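Local coordinates for protein glycoside transferase (Listeria monocytogenes, PDB 6R2M) that probably acts as an extracellular glycoside hydrolase that cleaves glycosidic bonds in exopolysaccharide, at residues F267-F272 with E308-K313. Residues are numbered along the deposited sequence; the frame is centred on the assembly and turned at random.
Sequences FLTQYF and EITLKK
The side-chain amide of Gln270 meets Thr310 through its NH2 group. Thr310 OG1 lies nearly in the amide plane, 11° out of it. Gln270 NE2 donates to Thr310 OG1 at 2.7 Å, and the N-H...O angle of 150° makes the bond somewhat bent. The same nitrogen also sits at the edge of the Phe267 ring, in the ring plane, with Gln270 NE2 3.7 Å from Phe267 CD1. The amide is thus placed between a ring edge of its own helix and a hydroxyl of the other.

Gln270 does not start out pointing straight at its partner. Its CG is anti to the carbonyl carbon (chi1 -61°), and the chain then runs extended, which carries the amide across the gap. Thr310 OG1 has a second bond, to the backbone O of Asn306 one turn earlier. The hydroxyl therefore donates to its own helix and accepts from Gln270.

The contact joins helix 262-274 to the C-terminal end of helix 301-312. Helix 278-290 comes between them in sequence. The mainly helical chain is consistent with the alpha/alpha barrel of family 8 glycoside hydrolases. Gln270 CA and Thr310 CA, the nearest pair, are 7.2 Å apart. Few side chains meet, and the two segments bury 135 Å² in all.

Beside the polar bond, two methyl groups meet. Thr269 CG2 lies 4.1 Å from Thr310 CG2. Thr269 OG1 bonds to Tyr265 O and Thr284 OG1, while Leu288 of helix 278-290 touches Thr310.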
loop_
_atom_site.group_PDB
_atom_site.type_symbol
_atom_site.label_atom_id
_atom_site.label_comp_id
_atom_site.label_asym_id
_atom_site.label_seq_id
_atom_site.Cartn_x
_atom_site.Cartn_y
_atom_site.Cartn_z
ATOM N N PHE A 267 -7.361 -2.479 -5.947
ATOM C CA PHE A 267 -6.289 -3.453 -6.121
ATOM C C PHE A 267 -6.660 -4.532 -7.131
ATOM O O PHE A 267 -5.779 -5.005 -7.848
ATOM C CB PHE A 267 -5.920 -4.074 -4.782
ATOM C CG PHE A 267 -5.347 -3.089 -3.806
ATOM C CD1 PHE A 267 -4.774 -1.910 -4.244
ATOM C CD2 PHE A 267 -5.408 -3.336 -2.450
ATOM C CE1 PHE A 267 -4.262 -0.993 -3.339
ATOM C CE2 PHE A 267 -4.895 -2.443 -1.538
ATOM C CZ PHE A 267 -4.317 -1.253 -1.984
ATOM N N LEU A 268 -7.942 -4.921 -7.215
ATOM C CA LEU A 268 -8.366 -5.835 -8.279
ATOM C C LEU A 268 -8.126 -5.236 -9.656
ATOM O O LEU A 268 -7.689 -5.935 -10.578
ATOM C CB LEU A 268 -9.844 -6.175 -8.128
ATOM C CG LEU A 268 -10.185 -7.278 -7.153
ATOM C CD1 LEU A 268 -11.668 -7.221 -6.872
ATOM C CD2 LEU A 268 -9.805 -8.618 -7.782
ATOM N N THR A 269 -8.456 -3.957 -9.829
ATOM C CA THR A 269 -8.242 -3.300 -11.106
ATOM C C THR A 269 -6.766 -3.318 -11.481
ATOM O O THR A 269 -6.408 -3.678 -12.609
ATOM C CB THR A 269 -8.803 -1.883 -11.030
ATOM O OG1 THR A 269 -10.216 -1.981 -10.789
ATOM C CG2 THR A 269 -8.551 -1.123 -12.321
ATOM N N GLN A 270 -5.889 -2.991 -10.518
ATOM C CA GLN A 270 -4.446 -3.065 -10.745
ATOM C C GLN A 270 -4.001 -4.484 -11.078
ATOM O O GLN A 270 -3.186 -4.692 -11.983
ATOM C CB GLN A 270 -3.686 -2.575 -9.511
ATOM C CG GLN A 270 -3.969 -1.137 -9.152
ATOM C CD GLN A 270 -3.354 -0.742 -7.816
ATOM O OE1 GLN A 270 -2.329 -1.280 -7.405
ATOM N NE2 GLN A 270 -3.992 0.197 -7.128
ATOM N N TYR A 271 -4.535 -5.467 -10.354
ATOM C CA TYR A 271 -4.136 -6.858 -10.541
ATOM C C TYR A 271 -4.564 -7.377 -11.911
ATOM O O TYR A 271 -3.778 -8.025 -12.623
ATOM C CB TYR A 271 -4.754 -7.695 -9.418
ATOM C CG TYR A 271 -4.729 -9.202 -9.609
ATOM C CD1 TYR A 271 -3.640 -9.949 -9.178
ATOM C CD2 TYR A 271 -5.810 -9.871 -10.183
ATOM C CE1 TYR A 271 -3.624 -11.322 -9.307
ATOM C CE2 TYR A 271 -5.800 -11.245 -10.331
ATOM C CZ TYR A 271 -4.705 -11.960 -9.896
ATOM O OH TYR A 271 -4.704 -13.325 -10.051
ATOM N N PHE A 272 -5.808 -7.102 -12.305
ATOM C CA PHE A 272 -6.267 -7.589 -13.597
ATOM C C PHE A 272 -5.513 -6.912 -14.731
ATOM O O PHE A 272 -5.186 -7.556 -15.728
ATOM C CB PHE A 272 -7.781 -7.372 -13.722
ATOM C CG PHE A 272 -8.594 -8.375 -12.962
ATOM C CD1 PHE A 272 -8.220 -9.713 -12.938
ATOM C CD2 PHE A 272 -9.737 -7.986 -12.266
ATOM C CE1 PHE A 272 -8.991 -10.645 -12.246
ATOM C CE2 PHE A 272 -10.500 -8.917 -11.583
ATOM C CZ PHE A 272 -10.122 -10.245 -11.565
ATOM N N GLU A 308 -8.382 7.317 -5.818
ATOM C CA GLU A 308 -7.857 8.407 -6.638
ATOM C C GLU A 308 -6.601 7.980 -7.388
ATOM O O GLU A 308 -6.450 8.295 -8.571
ATOM C CB GLU A 308 -7.569 9.638 -5.787
ATOM C CG GLU A 308 -8.811 10.247 -5.154
ATOM C CD GLU A 308 -9.879 10.619 -6.167
ATOM O OE1 GLU A 308 -9.535 11.024 -7.296
ATOM O OE2 GLU A 308 -11.076 10.518 -5.816
ATOM N N ILE A 309 -5.686 7.267 -6.717
ATOM C CA ILE A 309 -4.466 6.825 -7.394
ATOM C C ILE A 309 -4.799 5.892 -8.549
ATOM O O ILE A 309 -4.279 6.041 -9.661
ATOM C CB ILE A 309 -3.519 6.133 -6.406
ATOM C CG1 ILE A 309 -2.999 7.127 -5.371
ATOM C CG2 ILE A 309 -2.343 5.460 -7.172
ATOM C CD1 ILE A 309 -2.273 6.463 -4.234
ATOM N N THR A 310 -5.662 4.902 -8.297
ATOM C CA THR A 310 -5.918 3.879 -9.312
ATOM C C THR A 310 -6.648 4.460 -10.517
ATOM O O THR A 310 -6.382 4.071 -11.659
ATOM C CB THR A 310 -6.701 2.714 -8.691
ATOM O OG1 THR A 310 -5.880 2.046 -7.729
ATOM C CG2 THR A 310 -7.138 1.710 -9.747
ATOM N N LEU A 311 -7.559 5.405 -10.298
ATOM C CA LEU A 311 -8.244 6.002 -11.438
ATOM C C LEU A 311 -7.351 6.962 -12.217
ATOM O O LEU A 311 -7.662 7.282 -13.369
ATOM C CB LEU A 311 -9.515 6.704 -10.971
ATOM C CG LEU A 311 -10.620 5.734 -10.526
ATOM C CD1 LEU A 311 -11.863 6.510 -10.130
ATOM C CD2 LEU A 311 -10.938 4.723 -11.623
ATOM N N LYS A 312 -6.239 7.411 -11.633
ATOM C CA LYS A 312 -5.300 8.245 -12.375
ATOM C C LYS A 312 -4.193 7.449 -13.047
ATOM O O LYS A 312 -3.627 7.920 -14.041
ATOM C CB LYS A 312 -4.668 9.285 -11.450
ATOM C CG LYS A 312 -5.590 10.440 -11.154
ATOM C CD LYS A 312 -5.024 11.773 -11.614
ATOM C CE LYS A 312 -5.989 12.898 -11.285
ATOM N NZ LYS A 312 -6.739 12.630 -10.025
ATOM N N LYS A 313 -3.859 6.268 -12.532
ATOM C CA LYS A 313 -2.770 5.497 -13.113
ATOM C C LYS A 313 -3.156 4.996 -14.501
ATOM O O LYS A 313 -4.334 4.849 -14.836
ATOM C CB LYS A 313 -2.388 4.316 -12.218
ATOM C CG LYS A 313 -1.791 4.696 -10.875
ATOM C CD LYS A 313 -0.428 5.359 -11.018
ATOM C CE LYS A 313 0.667 4.338 -11.258
ATOM N NZ LYS A 313 0.713 3.318 -10.174
#